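PDB 5AX6: CofB from Escherichia coli, which serves as a homotrimeric minor pilin of the type IVb pilus CFA/III and probably takes part in pilus assembly. Local coordinates for residues 27-32 with 40-45; 51-56 with 85-90; 375-380 with 471-476. All blocks are in the same frame, centred on the assembly; numbering follows the deposited sequence.

Contact 1: residues 27-32 with 40-45; sequences EEQITV and EITNPL
The side chain of N43 uses both ends of its amide at once: ND2 donates to E27 O at 2.9 Å, almost in the amide plane, while OD1 takes the backbone N-H of L45 and closes an Asx turn. The side chain is set there by its first torsion, which puts CG opposite its own backbone N (chi1 -168°), and the backbone N of N43 adds a bond to E28 O at 2.7 Å. Strands 29-34 and 37-42 form a two-stranded antiparallel hairpin, and the two bonds from N43 to E27 O and E28 O carry the pairing past its open end. Within the hairpin, I30 and I41 are the hydrogen-bonded pair; I30 N to I41 O measures 2.8 Å and I41 N to I30 O 2.9 Å. Their side chains share one face, CG1 against CG1 at 3.7 Å. From there the CD1 of I30 reaches P44 CD, and the CD1 of I41 meets both methyls of V32. The other face is polar. T31 OG1 donates to E40 OE2 at 2.7 Å, on the syn side of the carboxylate, and Q29 OE1 comes to 3.1 Å from T42 OG1. E40 reaches T31 because its chain folds back at chi2 (-62°). R240 of the second subunit pairs with E40 OE1 and also bonds T31 OG1 and Q29 O, so the charges of E40 and this arginine probably balance each other across the subunit boundary, while the isoleucine face packs within its own subunit.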
# COMPACT_ATOMS: atom_id res chain seq x y z
N GLU A 27 18.67 -10.04 -20.73
CA GLU A 27 17.37 -10.72 -20.81
C GLU A 27 17.48 -12.00 -21.62
O GLU A 27 17.53 -11.97 -22.84
CB GLU A 27 16.30 -9.80 -21.42
CG GLU A 27 15.99 -8.59 -20.57
CD GLU A 27 14.99 -7.62 -21.21
OE1 GLU A 27 14.39 -7.96 -22.25
OE2 GLU A 27 14.81 -6.52 -20.65
N GLU A 28 17.53 -13.15 -20.94
CA GLU A 28 17.58 -14.41 -21.67
C GLU A 28 16.24 -14.73 -22.31
O GLU A 28 16.18 -15.31 -23.40
CB GLU A 28 18.01 -15.55 -20.76
CG GLU A 28 18.04 -16.88 -21.48
CD GLU A 28 19.06 -17.84 -20.90
OE1 GLU A 28 19.81 -17.42 -19.99
OE2 GLU A 28 19.11 -19.00 -21.35
N GLN A 29 15.16 -14.36 -21.62
CA GLN A 29 13.82 -14.44 -22.17
C GLN A 29 13.36 -13.02 -22.51
O GLN A 29 13.47 -12.12 -21.67
CB GLN A 29 12.85 -15.09 -21.18
CG GLN A 29 13.20 -16.54 -20.84
CD GLN A 29 13.07 -17.49 -22.03
OE1 GLN A 29 14.07 -17.98 -22.57
NE2 GLN A 29 11.84 -17.75 -22.44
N ILE A 30 12.87 -12.81 -23.73
CA ILE A 30 12.46 -11.46 -24.12
C ILE A 30 11.03 -11.43 -24.62
O ILE A 30 10.51 -12.45 -25.07
CB ILE A 30 13.37 -10.87 -25.23
CG1 ILE A 30 13.38 -11.78 -26.45
CG2 ILE A 30 14.78 -10.70 -24.72
CD1 ILE A 30 14.12 -11.20 -27.64
N THR A 31 10.41 -10.26 -24.54
CA THR A 31 9.06 -10.07 -25.06
C THR A 31 9.12 -9.50 -26.48
O THR A 31 9.71 -8.45 -26.71
CB THR A 31 8.23 -9.12 -24.16
OG1 THR A 31 8.23 -9.60 -22.81
CG2 THR A 31 6.79 -9.04 -24.66
N VAL A 32 8.52 -10.21 -27.43
CA VAL A 32 8.43 -9.74 -28.80
C VAL A 32 6.97 -9.69 -29.23
O VAL A 32 6.10 -10.22 -28.53
CB VAL A 32 9.21 -10.62 -29.78
CG1 VAL A 32 10.71 -10.57 -29.45
CG2 VAL A 32 8.69 -12.05 -29.72
N GLU A 40 6.61 -14.40 -25.22
CA GLU A 40 7.94 -14.58 -24.67
C GLU A 40 8.71 -15.56 -25.52
O GLU A 40 8.22 -16.65 -25.82
CB GLU A 40 7.89 -15.09 -23.22
CG GLU A 40 7.08 -14.25 -22.28
CD GLU A 40 7.62 -12.85 -22.15
OE1 GLU A 40 8.73 -12.69 -21.60
OE2 GLU A 40 6.93 -11.90 -22.59
N ILE A 41 9.92 -15.18 -25.91
CA ILE A 41 10.81 -16.10 -26.59
C ILE A 41 12.20 -16.05 -25.97
O ILE A 41 12.55 -15.13 -25.23
CB ILE A 41 10.92 -15.79 -28.10
CG1 ILE A 41 11.51 -14.39 -28.30
CG2 ILE A 41 9.57 -15.94 -28.78
CD1 ILE A 41 11.95 -14.11 -29.72
N THR A 42 12.99 -17.07 -26.28
CA THR A 42 14.39 -17.03 -25.93
C THR A 42 15.07 -15.93 -26.74
O THR A 42 14.88 -15.84 -27.96
CB THR A 42 15.04 -18.39 -26.20
OG1 THR A 42 14.47 -19.36 -25.32
CG2 THR A 42 16.55 -18.32 -25.97
N ASN A 43 15.85 -15.09 -26.07
CA ASN A 43 16.70 -14.11 -26.74
C ASN A 43 17.55 -14.80 -27.82
O ASN A 43 18.19 -15.82 -27.56
CB ASN A 43 17.60 -13.41 -25.70
CG ASN A 43 18.30 -12.18 -26.26
OD1 ASN A 43 18.73 -12.15 -27.41
ND2 ASN A 43 18.43 -11.15 -25.42
N PRO A 44 17.55 -14.26 -29.05
CA PRO A 44 18.35 -14.89 -30.11
C PRO A 44 19.83 -15.01 -29.75
O PRO A 44 20.53 -15.85 -30.33
CB PRO A 44 18.15 -13.95 -31.32
CG PRO A 44 17.67 -12.67 -30.75
CD PRO A 44 16.82 -13.08 -29.56
N LEU A 45 20.31 -14.18 -28.83
CA LEU A 45 21.68 -14.34 -28.33
C LEU A 45 21.92 -15.76 -27.83
O LEU A 45 23.02 -16.28 -27.94
CB LEU A 45 21.96 -13.34 -27.20
CG LEU A 45 22.03 -11.85 -27.55
CD1 LEU A 45 22.20 -11.04 -26.27
CD2 LEU A 45 23.17 -11.57 -28.50

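Contact 2: residues 51-56 with 85-90; sequences GIPYIN and IFFTRK. With ACT (acetate ion), chain B.
This is an aromatic cluster between two irregular loops of the pilin domain, one following strand 37-42 and the other preceding strand 121-130; Y54, F86 and F87 form it, and P53 packs against both phenylalanines. P53, which follows a cis peptide bond and starts a type I turn to N56, lays its ring edge over F86: CD stands 3.7 Å from the centroid, 21° off the normal, a CH-pi contact. On the opposite face of the same ring lies CG1 of the adjacent I85. Y54 comes in beside the proline. Its ring stands almost perpendicular to that of F86, planes 88° apart and centroids 5.9 Å apart, an offset edge-to-face pair in which F86 supplies the edge. Toward F87 the roles change, for there Y54 turns its own edge to the phenylalanine's face, centroids 6.0 Å apart. P53 CG also touches F87, at 4.0 Å from CE2. The phenol oxygen gives the cluster its one polar tie: Y54 OH donates to F86 O at 2.7 Å, in the carbonyl plane and on a lone pair, with a C=O...O angle of 119°. At another part of the tyrosine's rim an acetate ion, probably from the crystallisation liquor, brings its OXT into the ring plane, 3.6 Å from CD2; that oxygen accepts from G51 N, and S50 also bonds the ion. The phenol thus meets a backbone carbonyl among mostly apolar side chains, and this single directed bond, together with the two edge-to-face ring pairs, should limit how far the tyrosine ring can turn.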
# COMPACT_ATOMS: atom_id res chain seq x y z
N GLY A 51 22.16 -16.96 -35.99
CA GLY A 51 23.30 -16.61 -36.81
C GLY A 51 23.95 -15.32 -36.35
O GLY A 51 23.62 -14.79 -35.28
N ILE A 52 24.87 -14.83 -37.15
CA ILE A 52 25.54 -13.55 -36.93
C ILE A 52 24.53 -12.41 -36.86
O ILE A 52 23.59 -12.37 -37.65
CB ILE A 52 26.55 -13.28 -38.07
CG1 ILE A 52 27.67 -14.33 -38.03
CG2 ILE A 52 27.09 -11.86 -38.00
CD1 ILE A 52 28.70 -14.19 -39.15
N PRO A 53 24.70 -11.45 -35.92
CA PRO A 53 25.75 -11.27 -34.91
C PRO A 53 25.39 -11.85 -33.54
O PRO A 53 26.15 -11.67 -32.59
CB PRO A 53 25.86 -9.76 -34.82
CG PRO A 53 24.40 -9.32 -34.94
CD PRO A 53 23.77 -10.31 -35.93
N TYR A 54 24.25 -12.51 -33.44
CA TYR A 54 23.76 -12.95 -32.14
C TYR A 54 24.65 -14.00 -31.52
O TYR A 54 24.78 -14.04 -30.30
CB TYR A 54 22.36 -13.52 -32.25
CG TYR A 54 21.33 -12.53 -32.73
CD1 TYR A 54 21.09 -11.36 -32.02
CD2 TYR A 54 20.59 -12.77 -33.88
CE1 TYR A 54 20.13 -10.45 -32.44
CE2 TYR A 54 19.63 -11.87 -34.31
CZ TYR A 54 19.41 -10.72 -33.59
OH TYR A 54 18.45 -9.82 -34.02
N ILE A 55 25.22 -14.86 -32.34
CA ILE A 55 26.05 -15.95 -31.80
C ILE A 55 27.52 -15.56 -31.63
O ILE A 55 28.32 -16.38 -31.19
CB ILE A 55 26.01 -17.20 -32.70
CG1 ILE A 55 26.46 -16.87 -34.12
CG2 ILE A 55 24.63 -17.82 -32.69
CD1 ILE A 55 26.52 -18.07 -35.04
N ASN A 56 27.87 -14.32 -31.98
CA ASN A 56 29.25 -13.87 -31.84
C ASN A 56 29.69 -13.84 -30.38
O ASN A 56 29.01 -13.23 -29.55
CB ASN A 56 29.43 -12.48 -32.45
CG ASN A 56 29.30 -12.47 -33.95
OD1 ASN A 56 28.56 -13.27 -34.53
ND2 ASN A 56 30.04 -11.58 -34.60
N ILE A 85 20.68 -3.12 -36.96
CA ILE A 85 19.36 -3.65 -37.27
C ILE A 85 19.01 -4.88 -36.43
O ILE A 85 17.84 -5.12 -36.16
CB ILE A 85 19.21 -4.01 -38.77
CG1 ILE A 85 19.96 -5.29 -39.11
CG2 ILE A 85 19.67 -2.83 -39.65
CD1 ILE A 85 19.65 -5.82 -40.50
N PHE A 86 20.01 -5.62 -35.99
CA PHE A 86 19.73 -6.83 -35.20
C PHE A 86 19.43 -6.54 -33.72
O PHE A 86 18.95 -7.41 -33.00
CB PHE A 86 20.91 -7.80 -35.33
CG PHE A 86 21.17 -8.18 -36.76
CD1 PHE A 86 20.40 -9.14 -37.38
CD2 PHE A 86 22.15 -7.52 -37.50
CE1 PHE A 86 20.61 -9.47 -38.71
CE2 PHE A 86 22.37 -7.86 -38.84
CZ PHE A 86 21.60 -8.83 -39.43
N PHE A 87 19.71 -5.32 -33.29
CA PHE A 87 19.45 -4.92 -31.91
C PHE A 87 18.37 -3.86 -31.81
O PHE A 87 18.19 -3.24 -30.76
CB PHE A 87 20.73 -4.43 -31.26
CG PHE A 87 21.78 -5.49 -31.17
CD1 PHE A 87 21.76 -6.40 -30.12
CD2 PHE A 87 22.74 -5.61 -32.16
CE1 PHE A 87 22.70 -7.41 -30.05
CE2 PHE A 87 23.69 -6.62 -32.10
CZ PHE A 87 23.68 -7.52 -31.04
N THR A 88 17.66 -3.65 -32.91
CA THR A 88 16.54 -2.71 -32.92
C THR A 88 15.31 -3.36 -33.53
O THR A 88 15.41 -4.39 -34.18
CB THR A 88 16.89 -1.41 -33.68
OG1 THR A 88 17.41 -1.73 -34.97
CG2 THR A 88 17.94 -0.62 -32.90
N ARG A 89 14.13 -2.78 -33.29
CA ARG A 89 12.90 -3.41 -33.76
C ARG A 89 12.86 -3.61 -35.26
O ARG A 89 13.29 -2.75 -36.03
CB ARG A 89 11.68 -2.59 -33.34
CG ARG A 89 11.46 -2.51 -31.83
CD ARG A 89 10.20 -1.68 -31.51
NE ARG A 89 10.30 -0.32 -32.04
CZ ARG A 89 9.62 0.14 -33.09
NH1 ARG A 89 8.79 -0.65 -33.76
NH2 ARG A 89 9.78 1.40 -33.49
N LYS A 90 12.31 -4.75 -35.68
CA LYS A 90 12.07 -5.00 -37.10
C LYS A 90 11.26 -3.85 -37.73
O LYS A 90 11.55 -3.43 -38.85
CB LYS A 90 11.33 -6.31 -37.28
CG LYS A 90 10.91 -6.64 -38.71
CD LYS A 90 10.23 -8.00 -38.78
CE LYS A 90 9.94 -8.43 -40.22
NZ LYS A 90 11.20 -8.75 -40.98
C ACT B . 18.66 -15.56 -35.77
O ACT B . 18.49 -16.30 -34.77
OXT ACT B . 19.85 -15.44 -36.19
CH3 ACT B . 17.49 -14.88 -36.40

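Contact 3: residues 375-380 with 471-476; sequences TSEKGR and VYLNPK
Residues 377-380 make a type II turn with G379 at positive phi (87°), and this turn faces the end of strand 468-473, where N474 leaves the strand with a positive phi of its own and brings its CA within 5.2 Å of that of G379. The side chain of N474 bridges the gap. Its ND2 donates to K378 O at 2.9 Å with an N-H...O angle of 177°; the oxygen lies in the amide plane, whereas the nitrogen sits above the plane of the carbonyl. The amide's other end is also held, OD1 accepting from the backbone N of A457. Behind it, N474 CB packs on G379 O at 3.4 Å. All this lies in the C-terminal domain, where strand 468-473 runs antiparallel to strand 452-463, the same strand that pairs with 381-384 just after the turn; the asparagine thus links the end of one strand to the approach of another. Beside the amide, L473 sets CD1 over the face of the E377 carboxylate, 3.7 Å from OE1, with CD2 near CG of the glutamate. E377 OE2 in turn bonds Y370 and forms a salt bridge with R430 of the second subunit, which also packs on L473. Within the turn, R380 NH1 reaches back to E377 O at 2.8 Å; the carbonyl oxygen lies in the guanidinium plane, while NH1 stands well above the plane of that carbonyl, and R380 NE pairs with E382.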
# COMPACT_ATOMS: atom_id res chain seq x y z
N THR A 375 -22.57 31.82 32.12
CA THR A 375 -21.58 30.87 32.64
C THR A 375 -22.05 30.21 33.92
O THR A 375 -21.46 29.23 34.38
CB THR A 375 -20.21 31.53 32.92
OG1 THR A 375 -20.35 32.55 33.92
CG2 THR A 375 -19.62 32.13 31.65
N SER A 376 -23.12 30.75 34.51
CA SER A 376 -23.50 30.36 35.87
C SER A 376 -24.99 30.14 36.06
O SER A 376 -25.41 29.71 37.14
CB SER A 376 -23.04 31.43 36.87
OG SER A 376 -21.83 31.06 37.48
N GLU A 377 -25.79 30.43 35.04
CA GLU A 377 -27.25 30.33 35.17
C GLU A 377 -27.72 28.90 35.42
O GLU A 377 -27.24 27.96 34.80
CB GLU A 377 -27.94 30.86 33.93
CG GLU A 377 -28.18 32.37 33.96
CD GLU A 377 -28.62 32.91 32.61
OE1 GLU A 377 -28.41 32.22 31.59
OE2 GLU A 377 -29.17 34.03 32.56
N LYS A 378 -28.66 28.77 36.34
CA LYS A 378 -29.28 27.48 36.61
C LYS A 378 -29.99 26.97 35.36
O LYS A 378 -30.63 27.75 34.64
CB LYS A 378 -30.26 27.57 37.77
CG LYS A 378 -29.60 27.83 39.12
CD LYS A 378 -30.45 27.32 40.28
CE LYS A 378 -30.26 25.82 40.48
NZ LYS A 378 -28.84 25.51 40.84
N GLY A 379 -29.87 25.67 35.12
CA GLY A 379 -30.61 25.01 34.06
C GLY A 379 -29.92 25.05 32.71
O GLY A 379 -30.43 24.50 31.73
N ARG A 380 -28.78 25.72 32.65
CA ARG A 380 -28.06 25.83 31.39
C ARG A 380 -27.58 24.46 30.93
O ARG A 380 -27.46 23.52 31.72
CB ARG A 380 -26.87 26.77 31.54
CG ARG A 380 -25.73 26.20 32.38
CD ARG A 380 -24.69 27.26 32.68
NE ARG A 380 -23.61 26.72 33.49
CZ ARG A 380 -23.67 26.57 34.81
NH1 ARG A 380 -24.76 26.94 35.48
NH2 ARG A 380 -22.64 26.05 35.47
N VAL A 471 -41.55 35.37 31.31
CA VAL A 471 -40.31 35.04 30.61
C VAL A 471 -39.65 33.92 31.40
O VAL A 471 -39.41 34.06 32.60
CB VAL A 471 -39.37 36.25 30.50
CG1 VAL A 471 -38.04 35.82 29.88
CG2 VAL A 471 -40.02 37.36 29.68
N TYR A 472 -39.36 32.81 30.72
CA TYR A 472 -38.77 31.66 31.39
C TYR A 472 -37.28 31.54 31.03
O TYR A 472 -36.89 31.83 29.89
CB TYR A 472 -39.49 30.36 30.99
CG TYR A 472 -40.96 30.27 31.33
CD1 TYR A 472 -41.44 30.66 32.58
CD2 TYR A 472 -41.87 29.77 30.40
CE1 TYR A 472 -42.81 30.55 32.88
CE2 TYR A 472 -43.21 29.66 30.69
CZ TYR A 472 -43.68 30.05 31.93
OH TYR A 472 -45.02 29.93 32.19
N LEU A 473 -36.48 31.09 32.00
CA LEU A 473 -35.06 30.83 31.80
C LEU A 473 -34.75 29.33 31.75
O LEU A 473 -35.12 28.59 32.65
CB LEU A 473 -34.24 31.47 32.93
CG LEU A 473 -32.74 31.16 32.91
CD1 LEU A 473 -32.07 31.84 31.71
CD2 LEU A 473 -32.07 31.59 34.21
N ASN A 474 -34.06 28.90 30.70
CA ASN A 474 -33.60 27.51 30.58
C ASN A 474 -34.60 26.45 31.04
O ASN A 474 -34.30 25.66 31.94
CB ASN A 474 -32.30 27.33 31.37
CG ASN A 474 -31.21 28.27 30.93
OD1 ASN A 474 -31.14 28.67 29.76
ND2 ASN A 474 -30.34 28.65 31.87
N PRO A 475 -35.78 26.41 30.42
CA PRO A 475 -36.88 25.55 30.87
C PRO A 475 -36.80 24.09 30.40
O PRO A 475 -36.37 23.82 29.28
CB PRO A 475 -38.11 26.23 30.27
CG PRO A 475 -37.62 26.97 29.08
CD PRO A 475 -36.16 27.27 29.29
N LYS A 476 -37.24 23.17 31.26
CA LYS A 476 -37.25 21.74 30.93
C LYS A 476 -38.24 21.43 29.82
O LYS A 476 -38.23 20.32 29.27
CB LYS A 476 -37.60 20.90 32.16
CG LYS A 476 -38.97 21.26 32.74
CD LYS A 476 -39.40 20.28 33.81
CE LYS A 476 -40.78 20.66 34.36
NZ LYS A 476 -41.16 19.86 35.55

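Along the chain the three contacts follow one another in series. Contacts 1 and 2 belong together: both lie in the pilin domain, their centres are about 12 Å apart, and P44 and L45 of contact 1 pack directly on Y54 of contact 2, joining the 29-34/37-42 hairpin to the aromatic loops beyond it. Contact 3 stands at the far side of the chain's centre, in the C-terminal domain, with its centre about 85 Å from that of contact 1 and about 93 Å from that of contact 2. Contacts 1 and 3 nevertheless both touch the second subunit, so subunits meet at widely separated points of an elongated chain, which probably helps to hold the trimer, while no other chain of the assembly reaches contact 2.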